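Local structure of class I phosphodiesterase PDEB1 (Leishmania major, 2R8Q) at residues A[219-222]-A[223-227]; A[226-229]-A[230-234]. The protein belongs to the class I phosphodiesterases, whose all-helical catalytic domain, of the HD superfamily, carries a zinc and magnesium site beside a pocket holding 3-isobutyl-1-methylxanthine. All coordinates share one frame; numbering follows the deposited sequence.

Contact 1. Residues A[219-222]-A[223-227]; sequences HADA and LSRFT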
ATOM      1  N   HIS A 219      21.591   2.060  -0.963  1.00 19.68           N
ATOM      2  CA  HIS A 219      22.666   2.115  -1.949  1.00 20.60           C
ATOM      3  C   HIS A 219      23.965   1.400  -1.574  1.00 20.49           C
ATOM      4  O   HIS A 219      24.449   0.555  -2.325  1.00 20.26           O
ATOM      5  CB  HIS A 219      22.978   3.569  -2.302  1.00 20.71           C
ATOM      6  CG  HIS A 219      23.978   3.707  -3.405  1.00 22.63           C
ATOM      7  ND1 HIS A 219      23.679   3.416  -4.719  1.00 22.11           N
ATOM      8  CD2 HIS A 219      25.290   4.042  -3.382  1.00 22.43           C
ATOM      9  CE1 HIS A 219      24.766   3.562  -5.457  1.00 23.11           C
ATOM     10  NE2 HIS A 219      25.756   3.941  -4.670  1.00 23.01           N
ATOM     11  N   ALA A 220      24.533   1.748  -0.426  1.00 21.30           N
ATOM     12  CA  ALA A 220      25.782   1.137   0.014  1.00 22.04           C
ATOM     13  C   ALA A 220      25.676  -0.382   0.078  1.00 21.98           C
ATOM     14  O   ALA A 220      26.563  -1.096  -0.401  1.00 22.73           O
ATOM     15  CB  ALA A 220      26.185   1.695   1.377  1.00 23.34           C
ATOM     16  N   ASP A 221      24.591  -0.876   0.663  1.00 22.31           N
ATOM     17  CA  ASP A 221      24.391  -2.314   0.783  1.00 21.81           C
ATOM     18  C   ASP A 221      24.232  -2.957  -0.591  1.00 21.31           C
ATOM     19  O   ASP A 221      24.769  -4.038  -0.851  1.00 20.96           O
ATOM     20  CB  ASP A 221      23.156  -2.606   1.637  1.00 25.52           C
ATOM     21  CG  ASP A 221      23.005  -4.077   1.949  1.00 28.34           C
ATOM     22  OD1 ASP A 221      23.920  -4.643   2.583  1.00 31.94           O
ATOM     23  OD2 ASP A 221      21.975  -4.666   1.565  1.00 30.51           O
ATOM     24  N   ALA A 222      23.493  -2.287  -1.468  1.00 20.63           N
ATOM     25  CA  ALA A 222      23.259  -2.783  -2.818  1.00 19.82           C
ATOM     26  C   ALA A 222      24.578  -2.944  -3.566  1.00 20.00           C
ATOM     27  O   ALA A 222      24.791  -3.937  -4.264  1.00 20.10           O
ATOM     28  CB  ALA A 222      22.346  -1.820  -3.572  1.00 20.62           C
ATOM     29  N   LEU A 223      25.464  -1.964  -3.425  1.00 20.84           N
ATOM     30  CA  LEU A 223      26.755  -2.033  -4.100  1.00 21.48           C
ATOM     31  C   LEU A 223      27.627  -3.111  -3.463  1.00 22.26           C
ATOM     32  O   LEU A 223      28.353  -3.817  -4.161  1.00 23.21           O
ATOM     33  CB  LEU A 223      27.463  -0.673  -4.050  1.00 22.85           C
ATOM     34  CG  LEU A 223      28.817  -0.573  -4.763  1.00 24.19           C
ATOM     35  CD1 LEU A 223      28.701  -1.098  -6.187  1.00 24.22           C
ATOM     36  CD2 LEU A 223      29.286   0.878  -4.764  1.00 25.55           C
ATOM     37  N   SER A 224      27.546  -3.237  -2.142  1.00 21.65           N
ATOM     38  CA  SER A 224      28.315  -4.242  -1.412  1.00 23.19           C
ATOM     39  C   SER A 224      27.967  -5.645  -1.901  1.00 22.03           C
ATOM     40  O   SER A 224      28.852  -6.461  -2.161  1.00 21.66           O
ATOM     41  CB  SER A 224      28.026  -4.140   0.089  1.00 23.98           C
ATOM     42  OG  SER A 224      28.634  -5.203   0.811  1.00 26.65           O
ATOM     43  N   ARG A 225      26.671  -5.924  -2.020  1.00 19.92           N
ATOM     44  CA  ARG A 225      26.226  -7.232  -2.472  1.00 19.67           C
ATOM     45  C   ARG A 225      26.606  -7.470  -3.929  1.00 19.02           C
ATOM     46  O   ARG A 225      26.954  -8.590  -4.307  1.00 18.97           O
ATOM     47  CB  ARG A 225      24.715  -7.381  -2.253  1.00 20.38           C
ATOM     48  CG  ARG A 225      24.358  -7.487  -0.768  1.00 22.80           C
ATOM     49  CD  ARG A 225      22.875  -7.708  -0.507  1.00 26.57           C
ATOM     50  NE  ARG A 225      22.063  -6.554  -0.876  1.00 28.88           N
ATOM     51  CZ  ARG A 225      21.349  -6.470  -1.993  1.00 31.82           C
ATOM     52  NH1 ARG A 225      21.344  -7.478  -2.855  1.00 33.42           N
ATOM     53  NH2 ARG A 225      20.641  -5.378  -2.252  1.00 34.46           N
ATOM     54  N   PHE A 226      26.557  -6.418  -4.743  1.00 21.43           N
ATOM     55  CA  PHE A 226      26.933  -6.542  -6.149  1.00 23.02           C
ATOM     56  C   PHE A 226      28.413  -6.892  -6.245  1.00 24.27           C
ATOM     57  O   PHE A 226      28.815  -7.726  -7.057  1.00 24.04           O
ATOM     58  CB  PHE A 226      26.698  -5.229  -6.902  1.00 25.43           C
ATOM     59  CG  PHE A 226      27.278  -5.226  -8.291  1.00 26.59           C
ATOM     60  CD1 PHE A 226      26.609  -5.844  -9.342  1.00 28.04           C
ATOM     61  CD2 PHE A 226      28.522  -4.652  -8.534  1.00 28.85           C
ATOM     62  CE1 PHE A 226      27.175  -5.893 -10.620  1.00 30.10           C
ATOM     63  CE2 PHE A 226      29.096  -4.698  -9.806  1.00 28.88           C
ATOM     64  CZ  PHE A 226      28.420  -5.319 -10.848  1.00 28.93           C
ATOM     65  N   THR A 227      29.220  -6.240  -5.416  1.00 25.04           N
ATOM     66  CA  THR A 227      30.659  -6.476  -5.404  1.00 26.03           C
ATOM     67  C   THR A 227      30.977  -7.911  -4.989  1.00 25.36           C
ATOM     68  O   THR A 227      31.864  -8.547  -5.564  1.00 25.64           O
ATOM     69  CB  THR A 227      31.364  -5.501  -4.450  1.00 28.36           C
ATOM     70  OG1 THR A 227      31.010  -4.157  -4.800  1.00 32.11           O
ATOM     71  CG2 THR A 227      32.877  -5.659  -4.553  1.00 30.35           C
TER
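Asp221 and Arg225 form an i to i+4 salt bridge on the first turns of helix 219-232, part of the all-helical phosphodiesterase catalytic domain. The charged contact is one bond, from Arg225 NE to Asp221 OD2, 3.1 Å long and fairly straight at 160°. The two flat groups use it differently. OD2 lies close to the guanidinium plane, at its edge, whereas NE meets OD2 from above the carboxylate plane. The planes are turned 48° against each other. NE makes the single hydrogen bond, while NH2 stays farther from OD2. Arg225 CG stands anti to its carbonyl carbon (chi1 -70°), and the chain bends at chi3. This folds the arginine back along the preceding turn. Arg225 CG passes 3.5 Å from Asp221 O. Arg225 NH2 comes to 3.7 Å from Ala222 CA, obliquely to the guanidinium plane. Beyond the segments, Arg225 also touches Leu244 and Glu247 of helix 239-254.

The backbone bonds are regular i to i+4 helix bonds. Leu223, Ser224, Arg225 and Phe226 give their N-H groups to the carbonyls of His219, Ala220, Asp221 and Ala222. The first of these, Leu223 N to His219 O, measures 2.9 Å.

Packing joins this turn to two other helices. Ala222 is buried and touches Lys251 of helix 239-254. Leu223 leans on Phe317 of helix 302-324, whose ring also meets His219. There is also a polar tie: His219 ND1 is hydrogen-bonded to Lys251 NZ.

Further along, Thr227 doubles the grip on one carbonyl. Thr227 N bonds Leu223 O at 2.9 Å. Its hydroxyl donates to the same oxygen from the opposite face of the carbonyl plane, with Thr227 OG1 2.8 Å from Leu223 O.

Contact 2. Residues A[226-229]-A[230-234]; sequences FTEL and ATSGF
The Phe234 ring is met at its edge, near its plane, by Leu229 CD1, at the C-terminal end of helix 219-232. The nearest ring atom is Phe234 CD1, 4.3 Å from Leu229 CD1, so this is a loose apolar touch. Beyond the segments, the ring also meets His241 and Val245 of helix 239-254, and Leu124 and Leu325 from loops. Leu229 touches His241 as well. The Glu228 carboxylate lies near Thr231 and Ser232, with Glu228 OE2 4.0 Å from Ser232 CB.

The helix ends at Gly233, the first residue to leave helical geometry. Its phi is positive (107°), and at these backbone angles a CB would press on the carbonyl oxygen of Ser232, so glycine fits this position. Gly233 N still bonds Leu229 O at 2.9 Å, the last i to i+4 bond here.

Two carbonyls in this final stretch each accept two hydrogen bonds. Thr227 O takes Thr231 N at 2.7 Å and also Thr231 OG1, which sits above the carbonyl plane. Thr231 OG1 lies anti to its own carbonyl carbon (chi1 -66°), which turns the hydroxyl back toward the preceding turn. Ser232 supplies both donors to Glu228 O, from opposite faces of the carbonyl plane: its backbone N and its hydroxyl, with Ser232 OG 2.9 Å from Glu228 O.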
ATOM      1  N   PHE A 226      26.557  -6.418  -4.743  1.00 21.43           N
ATOM      2  CA  PHE A 226      26.933  -6.542  -6.149  1.00 23.02           C
ATOM      3  C   PHE A 226      28.413  -6.892  -6.245  1.00 24.27           C
ATOM      4  O   PHE A 226      28.815  -7.726  -7.057  1.00 24.04           O
ATOM      5  CB  PHE A 226      26.698  -5.229  -6.902  1.00 25.43           C
ATOM      6  CG  PHE A 226      27.278  -5.226  -8.291  1.00 26.59           C
ATOM      7  CD1 PHE A 226      26.609  -5.844  -9.342  1.00 28.04           C
ATOM      8  CD2 PHE A 226      28.522  -4.652  -8.534  1.00 28.85           C
ATOM      9  CE1 PHE A 226      27.175  -5.893 -10.620  1.00 30.10           C
ATOM     10  CE2 PHE A 226      29.096  -4.698  -9.806  1.00 28.88           C
ATOM     11  CZ  PHE A 226      28.420  -5.319 -10.848  1.00 28.93           C
ATOM     12  N   THR A 227      29.220  -6.240  -5.416  1.00 25.04           N
ATOM     13  CA  THR A 227      30.659  -6.476  -5.404  1.00 26.03           C
ATOM     14  C   THR A 227      30.977  -7.911  -4.989  1.00 25.36           C
ATOM     15  O   THR A 227      31.864  -8.547  -5.564  1.00 25.64           O
ATOM     16  CB  THR A 227      31.364  -5.501  -4.450  1.00 28.36           C
ATOM     17  OG1 THR A 227      31.010  -4.157  -4.800  1.00 32.11           O
ATOM     18  CG2 THR A 227      32.877  -5.659  -4.553  1.00 30.35           C
ATOM     19  N   GLU A 228      30.254  -8.420  -3.993  1.00 23.64           N
ATOM     20  CA  GLU A 228      30.469  -9.791  -3.536  1.00 22.47           C
ATOM     21  C   GLU A 228      30.127 -10.742  -4.682  1.00 23.40           C
ATOM     22  O   GLU A 228      30.763 -11.783  -4.847  1.00 23.00           O
ATOM     23  CB  GLU A 228      29.596 -10.094  -2.313  1.00 22.57           C
ATOM     24  CG  GLU A 228      29.750 -11.507  -1.744  1.00 22.98           C
ATOM     25  CD  GLU A 228      31.192 -11.871  -1.434  1.00 25.92           C
ATOM     26  OE1 GLU A 228      31.937 -11.000  -0.940  1.00 27.11           O
ATOM     27  OE2 GLU A 228      31.579 -13.036  -1.673  1.00 26.17           O
ATOM     28  N   LEU A 229      29.122 -10.378  -5.472  1.00 23.42           N
ATOM     29  CA  LEU A 229      28.722 -11.192  -6.615  1.00 25.12           C
ATOM     30  C   LEU A 229      29.910 -11.296  -7.567  1.00 27.19           C
ATOM     31  O   LEU A 229      30.216 -12.368  -8.089  1.00 26.83           O
ATOM     32  CB  LEU A 229      27.535 -10.543  -7.336  1.00 26.53           C
ATOM     33  CG  LEU A 229      27.157 -11.110  -8.706  1.00 26.39           C
ATOM     34  CD1 LEU A 229      26.742 -12.556  -8.564  1.00 27.43           C
ATOM     35  CD2 LEU A 229      26.030 -10.284  -9.310  1.00 27.07           C
ATOM     36  N   ALA A 230      30.583 -10.171  -7.783  1.00 30.17           N
ATOM     37  CA  ALA A 230      31.741 -10.125  -8.667  1.00 32.12           C
ATOM     38  C   ALA A 230      32.950 -10.800  -8.024  1.00 33.01           C
ATOM     39  O   ALA A 230      33.795 -11.370  -8.716  1.00 35.52           O
ATOM     40  CB  ALA A 230      32.072  -8.675  -9.013  1.00 33.43           C
ATOM     41  N   THR A 231      33.028 -10.734  -6.700  1.00 32.70           N
ATOM     42  CA  THR A 231      34.128 -11.338  -5.954  1.00 33.19           C
ATOM     43  C   THR A 231      34.068 -12.863  -5.987  1.00 31.64           C
ATOM     44  O   THR A 231      35.098 -13.533  -6.093  1.00 32.28           O
ATOM     45  CB  THR A 231      34.111 -10.884  -4.476  1.00 33.50           C
ATOM     46  OG1 THR A 231      34.381  -9.480  -4.404  1.00 36.84           O
ATOM     47  CG2 THR A 231      35.157 -11.644  -3.668  1.00 35.60           C
ATOM     48  N   SER A 232      32.860 -13.408  -5.896  1.00 28.83           N
ATOM     49  CA  SER A 232      32.675 -14.854  -5.905  1.00 26.89           C
ATOM     50  C   SER A 232      32.542 -15.423  -7.315  1.00 25.86           C
ATOM     51  O   SER A 232      32.798 -16.607  -7.537  1.00 26.30           O
ATOM     52  CB  SER A 232      31.449 -15.233  -5.068  1.00 27.51           C
ATOM     53  OG  SER A 232      30.288 -14.552  -5.507  1.00 27.63           O
ATOM     54  N   GLY A 233      32.144 -14.580  -8.262  1.00 24.13           N
ATOM     55  CA  GLY A 233      31.999 -15.028  -9.636  1.00 22.45           C
ATOM     56  C   GLY A 233      30.560 -15.168 -10.103  1.00 22.15           C
ATOM     57  O   GLY A 233      29.800 -15.977  -9.569  1.00 23.12           O
ATOM     58  N   PHE A 234      30.189 -14.378 -11.106  1.00 21.52           N
ATOM     59  CA  PHE A 234      28.838 -14.414 -11.659  1.00 20.54           C
ATOM     60  C   PHE A 234      28.556 -15.733 -12.376  1.00 21.73           C
ATOM     61  O   PHE A 234      29.359 -16.199 -13.191  1.00 22.31           O
ATOM     62  CB  PHE A 234      28.639 -13.259 -12.648  1.00 21.40           C
ATOM     63  CG  PHE A 234      27.335 -13.317 -13.399  1.00 19.79           C
ATOM     64  CD1 PHE A 234      26.142 -12.941 -12.789  1.00 20.14           C
ATOM     65  CD2 PHE A 234      27.299 -13.778 -14.712  1.00 19.74           C
ATOM     66  CE1 PHE A 234      24.929 -13.026 -13.478  1.00 17.85           C
ATOM     67  CE2 PHE A 234      26.094 -13.867 -15.410  1.00 20.89           C
ATOM     68  CZ  PHE A 234      24.906 -13.490 -14.789  1.00 17.94           C
TER

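In the fold
Both contacts lie on helix 219-232, with centres about 10 Å apart, and share Phe226 and Thr227. Each is partly buried, with two buried and three exposed residues. The centre of contact 1 is about 18 Å from the centre of the chain, that of contact 2 about 24 Å. Contact 1 covers the start of the helix, and the His219 side chain lies about 9 Å from the bound 3-isobutyl-1-methylxanthine. Both have hydroxyl-to-carbonyl bonds, but only contact 1 has a salt bridge across its segments, and contact 2 has the helix-ending glycine. Both pack against helices 239-254 and 302-324, and Phe226 touches the two. Contact 2 also reaches loop residues Leu124 and Leu325 through Phe234.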